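Local coordinates for tRNA delta(2)-isopentenylpyrophosphate transferase (Staphylococcus epidermidis ATCC 12228, PDB 3D3Q), which probably transfers a dimethylallyl group from dimethylallyl diphosphate to the adenine beside the anticodon in tRNAs that read codons beginning with uridine, at residues I10-P15 / T21-E26; D68-D73 / K82-K87; L107-L112 / N286-H291; H232-G237 / Q242-I247; K250-V255 / I260-A265. All blocks are in the same frame, centred on the assembly; numbering follows the deposited sequence.

Contact 1. Residues I10-P15 / T21-E26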
# COMPACT_ATOMS: atom_id res chain seq x y z
N ILE A 10 -2.37 12.34 -5.98
CA ILE A 10 -1.61 11.17 -6.47
C ILE A 10 -1.40 10.24 -5.29
O ILE A 10 -1.08 10.70 -4.20
CB ILE A 10 -0.18 11.51 -7.01
CG1 ILE A 10 -0.23 12.43 -8.24
CG2 ILE A 10 0.52 10.23 -7.45
CD1 ILE A 10 -0.80 11.75 -9.45
N VAL A 11 -1.59 8.94 -5.50
CA VAL A 11 -1.37 7.98 -4.41
C VAL A 11 -0.45 6.85 -4.92
O VAL A 11 -0.77 6.15 -5.89
CB VAL A 11 -2.73 7.37 -3.89
CG1 VAL A 11 -2.51 6.58 -2.62
CG2 VAL A 11 -3.73 8.47 -3.64
N ILE A 12 0.70 6.68 -4.27
CA ILE A 12 1.67 5.67 -4.66
C ILE A 12 1.91 4.67 -3.53
O ILE A 12 2.69 4.92 -2.61
CB ILE A 12 3.02 6.33 -5.04
CG1 ILE A 12 2.77 7.40 -6.10
CG2 ILE A 12 3.98 5.29 -5.58
CD1 ILE A 12 3.99 8.23 -6.44
N VAL A 13 1.22 3.53 -3.61
CA VAL A 13 1.34 2.49 -2.60
C VAL A 13 2.26 1.40 -3.11
O VAL A 13 2.50 1.31 -4.30
CB VAL A 13 -0.03 1.85 -2.27
CG1 VAL A 13 -0.95 2.89 -1.64
CG2 VAL A 13 -0.65 1.29 -3.53
N GLY A 14 2.76 0.57 -2.21
CA GLY A 14 3.65 -0.49 -2.63
C GLY A 14 4.39 -1.02 -1.42
O GLY A 14 4.50 -0.33 -0.42
N PRO A 15 4.92 -2.25 -1.49
CA PRO A 15 5.64 -2.80 -0.34
C PRO A 15 6.86 -1.97 0.05
O PRO A 15 7.39 -1.22 -0.77
CB PRO A 15 5.99 -4.21 -0.81
CG PRO A 15 6.10 -4.06 -2.30
CD PRO A 15 4.93 -3.19 -2.63
N THR A 21 8.75 5.21 -2.41
CA THR A 21 9.29 6.42 -1.81
C THR A 21 10.11 7.24 -2.79
O THR A 21 9.96 8.46 -2.88
CB THR A 21 10.16 6.10 -0.60
OG1 THR A 21 9.38 5.35 0.34
CG2 THR A 21 10.65 7.38 0.07
N GLU A 22 10.99 6.57 -3.52
CA GLU A 22 11.83 7.25 -4.50
C GLU A 22 10.95 7.82 -5.60
O GLU A 22 11.05 8.99 -5.94
CB GLU A 22 12.85 6.28 -5.08
CG GLU A 22 13.87 5.75 -4.08
CD GLU A 22 13.32 4.69 -3.11
OE1 GLU A 22 14.07 4.30 -2.19
OE2 GLU A 22 12.17 4.25 -3.27
N LEU A 23 10.07 6.98 -6.15
CA LEU A 23 9.16 7.41 -7.20
C LEU A 23 8.37 8.65 -6.78
O LEU A 23 8.22 9.58 -7.56
CB LEU A 23 8.19 6.27 -7.56
CG LEU A 23 7.13 6.58 -8.62
CD1 LEU A 23 7.79 6.87 -9.94
CD2 LEU A 23 6.20 5.42 -8.75
N SER A 24 7.87 8.67 -5.54
CA SER A 24 7.11 9.82 -5.04
C SER A 24 7.91 11.11 -5.20
O SER A 24 7.41 12.09 -5.72
CB SER A 24 6.73 9.65 -3.57
OG SER A 24 5.76 8.64 -3.41
N ILE A 25 9.15 11.09 -4.74
CA ILE A 25 9.98 12.27 -4.84
C ILE A 25 10.19 12.69 -6.30
O ILE A 25 10.11 13.88 -6.63
CB ILE A 25 11.33 12.03 -4.12
CG1 ILE A 25 11.05 11.76 -2.63
CG2 ILE A 25 12.25 13.21 -4.29
CD1 ILE A 25 12.27 11.63 -1.79
N GLU A 26 10.44 11.72 -7.18
CA GLU A 26 10.64 12.02 -8.60
C GLU A 26 9.41 12.70 -9.21
O GLU A 26 9.54 13.61 -10.03
CB GLU A 26 10.98 10.73 -9.38
CG GLU A 26 12.36 10.16 -9.05
CD GLU A 26 13.52 11.10 -9.41
OE1 GLU A 26 13.84 11.24 -10.63
OE2 GLU A 26 14.11 11.72 -8.48
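The strand–P-loop–helix unit of the P-loop NTPase fold is packed together in part by Ile-12, near the end of strand 8-13, meeting Leu-23 and Ser-24 on helix 20-30. Ile-12 sends two branches to the helix. Its CG2 methyl lies 3.9 Å from CD2 of Leu-23, the two side chains meeting at a slant. The CG1 branch is drawn out straight (chi2 173°), which carries CD1 onto the helix surface, 3.5 Å from OG and 3.8 Å from CA of Ser-24. A branched isoleucine suits a strand whose side chains must bridge to a helix, and the small serine lets the chains approach, with 6.9 Å between CA of Ile-12 and CA of Ser-24. A hydroxyl facing an aliphatic methyl would be poorly placed without another partner, and Ser-24 OG has one: it is hydrogen-bonded to O of Lys-20, one turn back in the helix. Leu-23 has CG trans to its backbone N (chi1 178°), turning its branched end toward the strand. Beyond the strand end, Gly-14 takes backbone angles that call for glycine, and it and Thr-21 belong to the predicted ATP site; the contact, which is buried, lies on the strand and helix that flank that loop. On the sheet, Ile-12 is hydrogen-bonded through its backbone to Ile-101 and Gly-103, while its side chain and that of Leu-23 touch Ile-201 of strand 197-204. Leu-23 also packs on Leu-300, Met-303 and Ile-307 of helix 300-314, and Ser-24 reaches Ala-102 of strand 98-102.

Contact 2. Residues D68-D73 / K82-K87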
# COMPACT_ATOMS: atom_id res chain seq x y z
N ASP A 68 7.57 11.91 12.04
CA ASP A 68 8.11 12.40 13.31
C ASP A 68 7.20 13.48 13.89
O ASP A 68 7.68 14.55 14.29
CB ASP A 68 9.51 12.98 13.15
CG ASP A 68 10.55 11.92 12.84
OD1 ASP A 68 10.59 10.89 13.55
OD2 ASP A 68 11.36 12.13 11.91
N ILE A 69 5.91 13.20 13.93
CA ILE A 69 4.96 14.16 14.46
C ILE A 69 4.42 13.76 15.84
O ILE A 69 3.67 14.50 16.46
CB ILE A 69 3.76 14.34 13.51
CG1 ILE A 69 3.08 12.99 13.27
CG2 ILE A 69 4.22 14.96 12.22
CD1 ILE A 69 1.80 13.08 12.47
N LEU A 70 4.83 12.58 16.32
CA LEU A 70 4.38 12.10 17.62
C LEU A 70 5.46 11.28 18.33
O LEU A 70 6.38 10.80 17.69
CB LEU A 70 3.13 11.22 17.44
CG LEU A 70 1.94 11.83 16.72
CD1 LEU A 70 1.03 10.72 16.26
CD2 LEU A 70 1.23 12.78 17.64
N PRO A 71 5.38 11.15 19.66
CA PRO A 71 6.36 10.37 20.42
C PRO A 71 5.87 8.93 20.37
O PRO A 71 4.71 8.68 20.08
CB PRO A 71 6.27 10.97 21.81
CG PRO A 71 4.81 11.25 21.92
CD PRO A 71 4.51 11.91 20.57
N PRO A 72 6.74 7.95 20.68
CA PRO A 72 6.38 6.53 20.65
C PRO A 72 5.11 6.14 21.42
O PRO A 72 4.30 5.34 20.94
CB PRO A 72 7.62 5.85 21.19
CG PRO A 72 8.72 6.74 20.67
CD PRO A 72 8.17 8.12 20.98
N ASP A 73 4.94 6.71 22.61
CA ASP A 73 3.78 6.42 23.48
C ASP A 73 2.48 7.05 22.99
O ASP A 73 1.41 6.83 23.57
CB ASP A 73 4.07 6.89 24.91
CG ASP A 73 4.35 8.39 24.99
OD1 ASP A 73 3.43 9.19 24.69
OD2 ASP A 73 5.49 8.78 25.37
N LYS A 82 -6.53 10.36 8.57
CA LYS A 82 -7.49 11.00 7.67
C LYS A 82 -7.72 12.47 8.03
O LYS A 82 -7.73 13.35 7.16
CB LYS A 82 -8.82 10.25 7.68
CG LYS A 82 -9.87 10.81 6.74
CD LYS A 82 -11.18 10.08 6.88
CE LYS A 82 -12.25 10.77 6.04
NZ LYS A 82 -13.43 9.90 5.75
N LYS A 83 -7.91 12.73 9.32
CA LYS A 83 -8.14 14.09 9.79
C LYS A 83 -6.99 14.99 9.41
O LYS A 83 -7.20 16.07 8.84
CB LYS A 83 -8.33 14.10 11.31
CG LYS A 83 -8.56 15.49 11.87
CD LYS A 83 -8.83 15.48 13.36
CE LYS A 83 -9.26 16.87 13.82
NZ LYS A 83 -9.60 16.95 15.27
N ARG A 84 -5.76 14.55 9.72
CA ARG A 84 -4.52 15.31 9.42
C ARG A 84 -4.20 15.38 7.92
O ARG A 84 -3.78 16.42 7.42
CB ARG A 84 -3.31 14.71 10.14
CG ARG A 84 -3.46 14.62 11.64
CD ARG A 84 -2.13 14.31 12.30
NE ARG A 84 -2.31 14.08 13.74
CZ ARG A 84 -1.60 14.66 14.70
NH1 ARG A 84 -0.64 15.53 14.39
NH2 ARG A 84 -1.86 14.38 15.97
N ALA A 85 -4.40 14.26 7.22
CA ALA A 85 -4.14 14.22 5.80
C ALA A 85 -5.09 15.13 5.02
O ALA A 85 -4.65 15.84 4.12
CB ALA A 85 -4.22 12.78 5.30
N GLU A 86 -6.39 15.13 5.35
CA GLU A 86 -7.35 15.98 4.64
C GLU A 86 -6.98 17.45 4.74
O GLU A 86 -7.14 18.19 3.78
CB GLU A 86 -8.78 15.80 5.17
CG GLU A 86 -9.34 14.38 5.05
CD GLU A 86 -10.79 14.26 5.51
OE1 GLU A 86 -11.69 14.76 4.80
OE2 GLU A 86 -11.05 13.68 6.60
N LYS A 87 -6.48 17.87 5.89
CA LYS A 87 -6.11 19.26 6.06
C LYS A 87 -4.91 19.58 5.17
O LYS A 87 -4.93 20.56 4.43
CB LYS A 87 -5.79 19.56 7.53
CG LYS A 87 -6.98 19.35 8.47
CD LYS A 87 -6.55 19.37 9.94
CE LYS A 87 -7.72 19.08 10.89
NZ LYS A 87 -7.30 18.84 12.32
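Arg-84 reaches out from helix 78-94 to two hydrocarbon side chains, Ile-69 and Leu-70, on the loop that follows strand 64-65. CA of Ile-69 and CA of Arg-84 are 10.8 Å apart, a gap bridged jointly by the arginine, extended from CG to NE, and by the side chains of Ile-69 and Leu-70. Ile-69 comes from the other side, and the two side chains run past each other in opposing directions: CD1 of Ile-69 lies 4.1 Å from CD of Arg-84 and 4.0 Å from its NH1. Ile-69 gains this position with CG1 wedged between its backbone N and carbonyl carbon (chi1 57°) and the rest of the branch stretched out. Leu-70 brings its CD2 to 3.9 Å from NH2 of Arg-84. Both methyls stand obliquely to the guanidinium. Within its own helix Arg-84 is anchored by a salt bridge from NE to OE1 of Glu-80, one turn earlier, which should limit rotation of the guanidinium. Arginine fits a partly exposed place like this: CD and the terminal nitrogens both meet methyls, while NE pairs with Glu-80. Across the two segments the chemistry is van der Waals contact between methyls and a charged group, so the attraction is modest, and the charge itself is answered by Glu-80.

Contact 3. Residues L107-L112 / N286-H291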
# COMPACT_ATOMS: atom_id res chain seq x y z
N LEU A 107 -6.46 0.01 4.80
CA LEU A 107 -7.35 0.79 5.64
C LEU A 107 -7.07 2.28 5.50
O LEU A 107 -7.90 3.01 4.97
CB LEU A 107 -7.22 0.39 7.11
CG LEU A 107 -8.15 -0.71 7.66
CD1 LEU A 107 -7.70 -1.02 9.09
CD2 LEU A 107 -9.60 -0.25 7.65
N TYR A 108 -5.89 2.71 5.93
CA TYR A 108 -5.50 4.12 5.86
C TYR A 108 -5.75 4.77 4.52
O TYR A 108 -6.09 5.94 4.46
CB TYR A 108 -4.02 4.29 6.21
CG TYR A 108 -3.68 4.01 7.64
CD1 TYR A 108 -3.20 5.03 8.47
CD2 TYR A 108 -3.82 2.73 8.19
CE1 TYR A 108 -2.87 4.79 9.80
CE2 TYR A 108 -3.50 2.47 9.52
CZ TYR A 108 -3.03 3.51 10.32
OH TYR A 108 -2.72 3.27 11.64
N ILE A 109 -5.58 4.02 3.44
CA ILE A 109 -5.77 4.60 2.13
C ILE A 109 -7.23 4.70 1.70
O ILE A 109 -7.65 5.74 1.21
CB ILE A 109 -4.99 3.83 1.07
CG1 ILE A 109 -3.51 3.89 1.40
CG2 ILE A 109 -5.22 4.44 -0.30
CD1 ILE A 109 -2.96 5.31 1.52
N GLN A 110 -8.01 3.64 1.88
CA GLN A 110 -9.40 3.74 1.47
C GLN A 110 -10.17 4.67 2.40
O GLN A 110 -11.04 5.44 1.96
CB GLN A 110 -10.06 2.35 1.42
CG GLN A 110 -10.56 1.79 2.73
CD GLN A 110 -11.56 0.66 2.52
OE1 GLN A 110 -12.00 0.02 3.48
NE2 GLN A 110 -11.94 0.42 1.26
N SER A 111 -9.84 4.63 3.68
CA SER A 111 -10.52 5.48 4.65
C SER A 111 -10.39 6.94 4.22
O SER A 111 -11.28 7.76 4.46
CB SER A 111 -9.93 5.27 6.05
OG SER A 111 -9.97 3.90 6.41
N LEU A 112 -9.27 7.24 3.57
CA LEU A 112 -8.97 8.59 3.09
C LEU A 112 -9.56 8.88 1.73
O LEU A 112 -9.86 10.03 1.41
CB LEU A 112 -7.45 8.79 3.02
CG LEU A 112 -6.90 10.00 2.25
CD1 LEU A 112 -7.40 11.31 2.86
CD2 LEU A 112 -5.40 9.94 2.26
N ASN A 286 -7.83 -6.71 -4.17
CA ASN A 286 -9.20 -7.16 -4.00
C ASN A 286 -10.12 -6.11 -3.39
O ASN A 286 -11.21 -6.43 -2.92
CB ASN A 286 -9.22 -8.40 -3.11
CG ASN A 286 -8.43 -9.55 -3.70
OD1 ASN A 286 -8.15 -10.54 -3.01
ND2 ASN A 286 -8.08 -9.43 -4.97
N LYS A 287 -9.70 -4.85 -3.38
CA LYS A 287 -10.53 -3.82 -2.77
C LYS A 287 -10.40 -2.51 -3.50
O LYS A 287 -11.34 -1.72 -3.56
CB LYS A 287 -10.13 -3.60 -1.31
CG LYS A 287 -10.16 -4.82 -0.42
CD LYS A 287 -11.57 -5.18 -0.04
CE LYS A 287 -11.60 -6.20 1.10
NZ LYS A 287 -10.92 -5.71 2.34
N MSE A 288 -9.22 -2.27 -4.03
CA MSE A 288 -8.94 -1.02 -4.73
C MSE A 288 -8.73 -1.25 -6.20
O MSE A 288 -8.40 -2.35 -6.64
CB MSE A 288 -7.67 -0.38 -4.19
CG MSE A 288 -7.54 -0.34 -2.69
SE MSE A 288 -8.53 1.07 -1.90
CE MSE A 288 -7.25 2.50 -2.14
N ASN A 289 -8.91 -0.19 -6.95
CA ASN A 289 -8.71 -0.25 -8.36
C ASN A 289 -7.41 0.52 -8.56
O ASN A 289 -7.42 1.72 -8.81
CB ASN A 289 -9.85 0.44 -9.10
CG ASN A 289 -9.73 0.30 -10.59
OD1 ASN A 289 -9.70 -0.82 -11.12
ND2 ASN A 289 -9.64 1.43 -11.29
N VAL A 290 -6.30 -0.18 -8.41
CA VAL A 290 -4.99 0.42 -8.55
C VAL A 290 -4.37 0.17 -9.92
O VAL A 290 -4.56 -0.89 -10.52
CB VAL A 290 -4.00 -0.17 -7.51
CG1 VAL A 290 -2.72 0.62 -7.52
CG2 VAL A 290 -4.63 -0.19 -6.14
N HIS A 291 -3.64 1.17 -10.42
CA HIS A 291 -2.94 1.08 -11.71
C HIS A 291 -1.55 0.56 -11.33
O HIS A 291 -0.65 1.33 -11.00
CB HIS A 291 -2.84 2.47 -12.37
CG HIS A 291 -2.30 2.45 -13.77
ND1 HIS A 291 -0.99 2.10 -14.06
CD2 HIS A 291 -2.88 2.76 -14.95
CE1 HIS A 291 -0.79 2.21 -15.36
NE2 HIS A 291 -1.91 2.61 -15.92
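Met-288, Gln-110 and Ile-109 join two parts of the P-loop NTPase fold that are far apart in sequence: helix 106-113, which follows strand 98-102, and the loop that leads from helix 262-286 into strand 291-294. Met-288, modelled as selenomethionine, has the largest buried area of the three. Its side chain leaves the backbone with CG trans to the carbonyl carbon and then bends twice (chi2 -80°, chi3 -83°), folding the selenium and terminal methyl against the helix. SE lies 3.9 Å from CB of Gln-110. Gln-110 offers only the start of its chain to Met-288; the remainder is extended, and its amide NE2 makes a weak hydrogen bond to OH of Tyr-116. Glutamine thus pairs a hydrocarbon base for the apolar contact with a polar end that finds a partner elsewhere. Ile-109 presents its CG2 branch, while the end of its side chain leads off from the loop. An unbranched, flexible methionine can follow the uneven surface between two successive helix residues, and the buried setting suits its apolar end. Trp-283 touches both Gln-110 and Met-288, and Leu-200 of strand 197-204 also packs on Met-288, so the methionine is bordered by the sheet and the long helix as well as by helix 106-113. The side chains of Met-288 and Ile-109 cross at about a right angle, and where they meet CE of Met-288 lies 3.4 Å from CG2 of Ile-109 and 4.1 Å from its CB.

Contact 4. Residues H232-G237 / Q242-I247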
# COMPACT_ATOMS: atom_id res chain seq x y z
N HIS A 232 17.39 1.54 22.48
CA HIS A 232 17.20 2.88 23.00
C HIS A 232 15.74 3.10 23.35
O HIS A 232 15.42 3.75 24.35
CB HIS A 232 17.64 3.92 21.97
CG HIS A 232 19.11 3.90 21.68
ND1 HIS A 232 19.63 4.25 20.45
CD2 HIS A 232 20.17 3.58 22.46
CE1 HIS A 232 20.95 4.16 20.48
NE2 HIS A 232 21.30 3.75 21.69
N LEU A 233 14.85 2.57 22.53
CA LEU A 233 13.41 2.71 22.76
C LEU A 233 12.96 1.95 23.99
O LEU A 233 12.28 2.50 24.84
CB LEU A 233 12.63 2.22 21.54
CG LEU A 233 12.72 3.10 20.30
CD1 LEU A 233 12.22 2.33 19.10
CD2 LEU A 233 11.90 4.36 20.52
N VAL A 234 13.34 0.68 24.06
CA VAL A 234 12.96 -0.15 25.20
C VAL A 234 13.58 0.38 26.49
O VAL A 234 13.00 0.22 27.56
CB VAL A 234 13.37 -1.62 24.96
CG1 VAL A 234 14.88 -1.76 25.00
CG2 VAL A 234 12.74 -2.51 26.00
N GLU A 235 14.73 1.03 26.40
CA GLU A 235 15.39 1.59 27.57
C GLU A 235 14.64 2.84 28.04
O GLU A 235 14.55 3.11 29.24
CB GLU A 235 16.85 1.95 27.27
CG GLU A 235 17.85 0.80 27.51
CD GLU A 235 19.27 1.10 27.04
OE1 GLU A 235 20.21 0.38 27.47
OE2 GLU A 235 19.45 2.05 26.23
N GLN A 236 14.10 3.61 27.09
CA GLN A 236 13.35 4.80 27.43
C GLN A 236 11.94 4.44 27.91
O GLN A 236 11.05 5.29 27.98
CB GLN A 236 13.27 5.73 26.22
CG GLN A 236 14.56 6.46 25.99
CD GLN A 236 14.64 7.06 24.60
OE1 GLN A 236 14.60 6.34 23.60
NE2 GLN A 236 14.76 8.39 24.53
N GLY A 237 11.75 3.16 28.23
CA GLY A 237 10.47 2.69 28.72
C GLY A 237 9.33 2.71 27.73
O GLY A 237 8.20 2.40 28.09
N GLN A 242 1.80 0.86 21.71
CA GLN A 242 1.29 0.31 20.46
C GLN A 242 2.40 0.24 19.43
O GLN A 242 2.58 -0.77 18.76
CB GLN A 242 0.15 1.17 19.94
CG GLN A 242 0.04 1.24 18.42
CD GLN A 242 -1.02 2.22 17.96
OE1 GLN A 242 -0.99 3.40 18.30
NE2 GLN A 242 -1.98 1.73 17.18
N SER A 243 3.14 1.33 19.30
CA SER A 243 4.22 1.39 18.33
C SER A 243 5.22 0.24 18.49
O SER A 243 5.66 -0.34 17.50
CB SER A 243 4.94 2.72 18.46
OG SER A 243 5.30 2.92 19.81
N MSE A 244 5.57 -0.10 19.73
CA MSE A 244 6.54 -1.17 19.99
C MSE A 244 6.01 -2.56 19.68
O MSE A 244 6.69 -3.56 19.95
CB MSE A 244 6.97 -1.15 21.46
CG MSE A 244 7.82 0.03 21.86
SE MSE A 244 9.60 -0.02 21.13
CE MSE A 244 10.47 -1.02 22.54
N GLN A 245 4.80 -2.62 19.13
CA GLN A 245 4.17 -3.89 18.78
C GLN A 245 4.22 -4.14 17.30
O GLN A 245 3.79 -5.19 16.83
CB GLN A 245 2.71 -3.89 19.24
CG GLN A 245 2.55 -4.07 20.72
CD GLN A 245 3.07 -5.42 21.15
OE1 GLN A 245 2.58 -6.45 20.69
NE2 GLN A 245 4.06 -5.43 22.04
N ALA A 246 4.73 -3.15 16.57
CA ALA A 246 4.83 -3.27 15.11
C ALA A 246 5.91 -4.25 14.73
O ALA A 246 6.92 -4.40 15.43
CB ALA A 246 5.12 -1.90 14.50
N ILE A 247 5.71 -4.93 13.60
CA ILE A 247 6.68 -5.90 13.13
C ILE A 247 8.03 -5.20 12.99
O ILE A 247 8.15 -4.16 12.34
CB ILE A 247 6.21 -6.53 11.78
CG1 ILE A 247 7.41 -6.64 10.84
CG2 ILE A 247 5.03 -5.74 11.19
CD1 ILE A 247 7.03 -6.89 9.40
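Met-244 lays the end of its side chain against a helix backbone as well as against side chains: its CE sits 3.7 Å from N of Val-234, at the last turn of helix 226-235, and 3.8 Å from CB of the same residue. The selenium of this selenomethionine meets the preceding residue, with SE 3.8 Å from CB and 4.1 Å from CD1 of Leu-233. Two bends (chi2 -71°, chi3 -88°) curl the chain into this place from the short 3-10 turn at 243-245. Leu-233 has CG trans to its carbonyl carbon, which brings its branched end beside the selenium. The helix stops just beyond, in a Schellman motif: N of Phe-238 bonds to O of Leu-233, and N of Gly-237 weakly to O of Val-234. Gly-237 is apt as the C-prime residue, since its positive phi favours glycine. The chain leaves the helix there, and Met-244, a few residues on, packs against the last turn. A flexible methionine can fit along a helical surface built of backbone and branched side chains alike. What binds these residues is dispersion and the burial of apolar side-chain surface, with selenium standing where methionine has sulfur, and without a polar bond to fix direction.

Contact 5. Residues K250-V255 / I260-A265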
# COMPACT_ATOMS: atom_id res chain seq x y z
N LYS A 250 8.53 -5.75 18.06
CA LYS A 250 7.97 -6.73 18.99
C LYS A 250 8.77 -8.04 18.99
O LYS A 250 8.79 -8.74 19.99
CB LYS A 250 6.49 -7.01 18.66
CG LYS A 250 6.27 -7.69 17.33
CD LYS A 250 4.82 -8.14 17.13
CE LYS A 250 4.67 -8.83 15.78
NZ LYS A 250 3.29 -9.30 15.50
N GLU A 251 9.42 -8.36 17.87
CA GLU A 251 10.20 -9.59 17.80
C GLU A 251 11.54 -9.44 18.48
O GLU A 251 12.04 -10.37 19.10
CB GLU A 251 10.43 -10.01 16.34
CG GLU A 251 9.14 -10.26 15.57
CD GLU A 251 8.69 -9.06 14.78
OE1 GLU A 251 9.19 -7.94 15.06
OE2 GLU A 251 7.83 -9.24 13.88
N LEU A 252 12.13 -8.26 18.36
CA LEU A 252 13.42 -8.00 18.97
C LEU A 252 13.37 -7.69 20.46
O LEU A 252 14.36 -7.85 21.15
CB LEU A 252 14.12 -6.86 18.22
CG LEU A 252 14.40 -7.10 16.73
CD1 LEU A 252 15.08 -5.87 16.11
CD2 LEU A 252 15.28 -8.31 16.55
N VAL A 253 12.23 -7.23 20.97
CA VAL A 253 12.18 -6.92 22.40
C VAL A 253 12.54 -8.13 23.26
O VAL A 253 13.32 -8.02 24.20
CB VAL A 253 10.78 -6.39 22.85
CG1 VAL A 253 10.79 -6.09 24.34
CG2 VAL A 253 10.44 -5.13 22.08
N PRO A 254 11.98 -9.31 22.93
CA PRO A 254 12.26 -10.54 23.69
C PRO A 254 13.74 -10.93 23.72
O PRO A 254 14.25 -11.39 24.74
CB PRO A 254 11.41 -11.59 22.97
CG PRO A 254 10.26 -10.80 22.47
CD PRO A 254 10.94 -9.57 21.92
N VAL A 255 14.42 -10.74 22.60
CA VAL A 255 15.83 -11.08 22.51
C VAL A 255 16.69 -10.16 23.38
O VAL A 255 17.80 -10.51 23.77
CB VAL A 255 16.30 -11.10 21.01
CG1 VAL A 255 16.27 -9.70 20.44
CG2 VAL A 255 17.69 -11.69 20.90
N ILE A 260 14.65 -15.17 23.99
CA ILE A 260 14.69 -15.75 22.66
C ILE A 260 16.03 -15.43 22.00
O ILE A 260 16.65 -14.40 22.29
CB ILE A 260 13.49 -15.23 21.83
CG1 ILE A 260 13.51 -15.84 20.43
CG2 ILE A 260 13.50 -13.71 21.79
CD1 ILE A 260 12.33 -15.44 19.57
N SER A 261 16.51 -16.33 21.13
CA SER A 261 17.80 -16.13 20.46
C SER A 261 17.69 -15.19 19.28
O SER A 261 16.64 -15.09 18.67
CB SER A 261 18.37 -17.48 19.99
OG SER A 261 17.55 -18.05 18.99
N MSE A 262 18.78 -14.50 18.97
CA MSE A 262 18.78 -13.57 17.86
C MSE A 262 18.40 -14.27 16.57
O MSE A 262 17.60 -13.76 15.78
CB MSE A 262 20.17 -12.93 17.72
CG MSE A 262 20.28 -11.86 16.63
SE MSE A 262 19.41 -10.17 17.07
CE MSE A 262 17.65 -10.61 16.42
N GLU A 263 18.96 -15.46 16.35
CA GLU A 263 18.68 -16.24 15.14
C GLU A 263 17.20 -16.48 14.95
O GLU A 263 16.61 -16.07 13.94
CB GLU A 263 19.42 -17.58 15.20
CG GLU A 263 20.94 -17.43 15.15
CD GLU A 263 21.59 -17.30 16.52
OE1 GLU A 263 22.81 -17.03 16.55
OE2 GLU A 263 20.90 -17.50 17.55
N ASN A 264 16.60 -17.16 15.93
CA ASN A 264 15.18 -17.48 15.92
C ASN A 264 14.30 -16.24 15.73
O ASN A 264 13.36 -16.25 14.93
CB ASN A 264 14.82 -18.21 17.22
CG ASN A 264 15.35 -19.63 17.24
OD1 ASN A 264 15.19 -20.35 18.22
ND2 ASN A 264 15.96 -20.06 16.13
N ALA A 265 14.63 -15.17 16.45
CA ALA A 265 13.89 -13.92 16.36
C ALA A 265 13.95 -13.38 14.94
O ALA A 265 12.91 -13.06 14.35
CB ALA A 265 14.47 -12.91 17.33
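Val-255 overlaps the start of the next helix with its CG2 methyl, which lies over O of Ile-260 and 3.6 Å from N of Met-262. With CG1 between the backbone N and the carbonyl carbon (chi1 67°), CG2 is left trans to N and points to the incoming chain. The backbone of the same residue also approaches: CA of Val-255 makes a C-H...O contact with O of Ile-260, 3.4 Å long with 145° at the hydrogen. Ile-260 replies with its CG2 methyl, which is set near CB of Pro-254 and 3.9 Å from CB of Val-255. Branched residues and a proline, compact and rigid, suit the flanks of so short a connection, where the chain comes back after only four intervening residues. To one side Met-262, a selenomethionine bent at chi2 and chi3, brings its CE to CD2 of Leu-252. At the far end, the small Ala-265 lets helix 262-286 run close by: its CB is 3.9 Å from O of Glu-251. The carboxylate of Glu-251 leads away, and its OE1 accepts from N of Gly-248. Phe-227 of helix 226-235 touches both Val-255 and Met-262, and Leu-252 reaches Leu-226 and Val-230, so three helices share this apolar patch. Ser-261 sits at the N-cap, its OG taking a weak bond from N of Asn-264 (3.3 Å). The short helix 252-257 is thus joined by a brief loop to the serine-capped long helix 262-286, in the helical region that lies in sequence between strands 197-204 and 291-294.

Contacts 1 and 3 share the core beside the predicted nucleotide site: their centres are 15 Å apart, and CG1 of Val-13 lies 4.1 Å from CG1 of Ile-109, whose side chain is about 9 Å from that of Lys-20, a substrate-binding residue by similarity. Contact 2 joins this core through the weak bond from NZ of Lys-82 to O of Ser-111, and faces contact 4 through OG of Ser-243, 2.9 Å from O of Pro-72. Contacts 4 and 5, with centres 14 Å apart, meet where CE of Met-244 packs on Val-253; both include residues of the 245-250 region thought to interact with tRNA. Contact 5 is remote from contact 1, centres 32 Å apart.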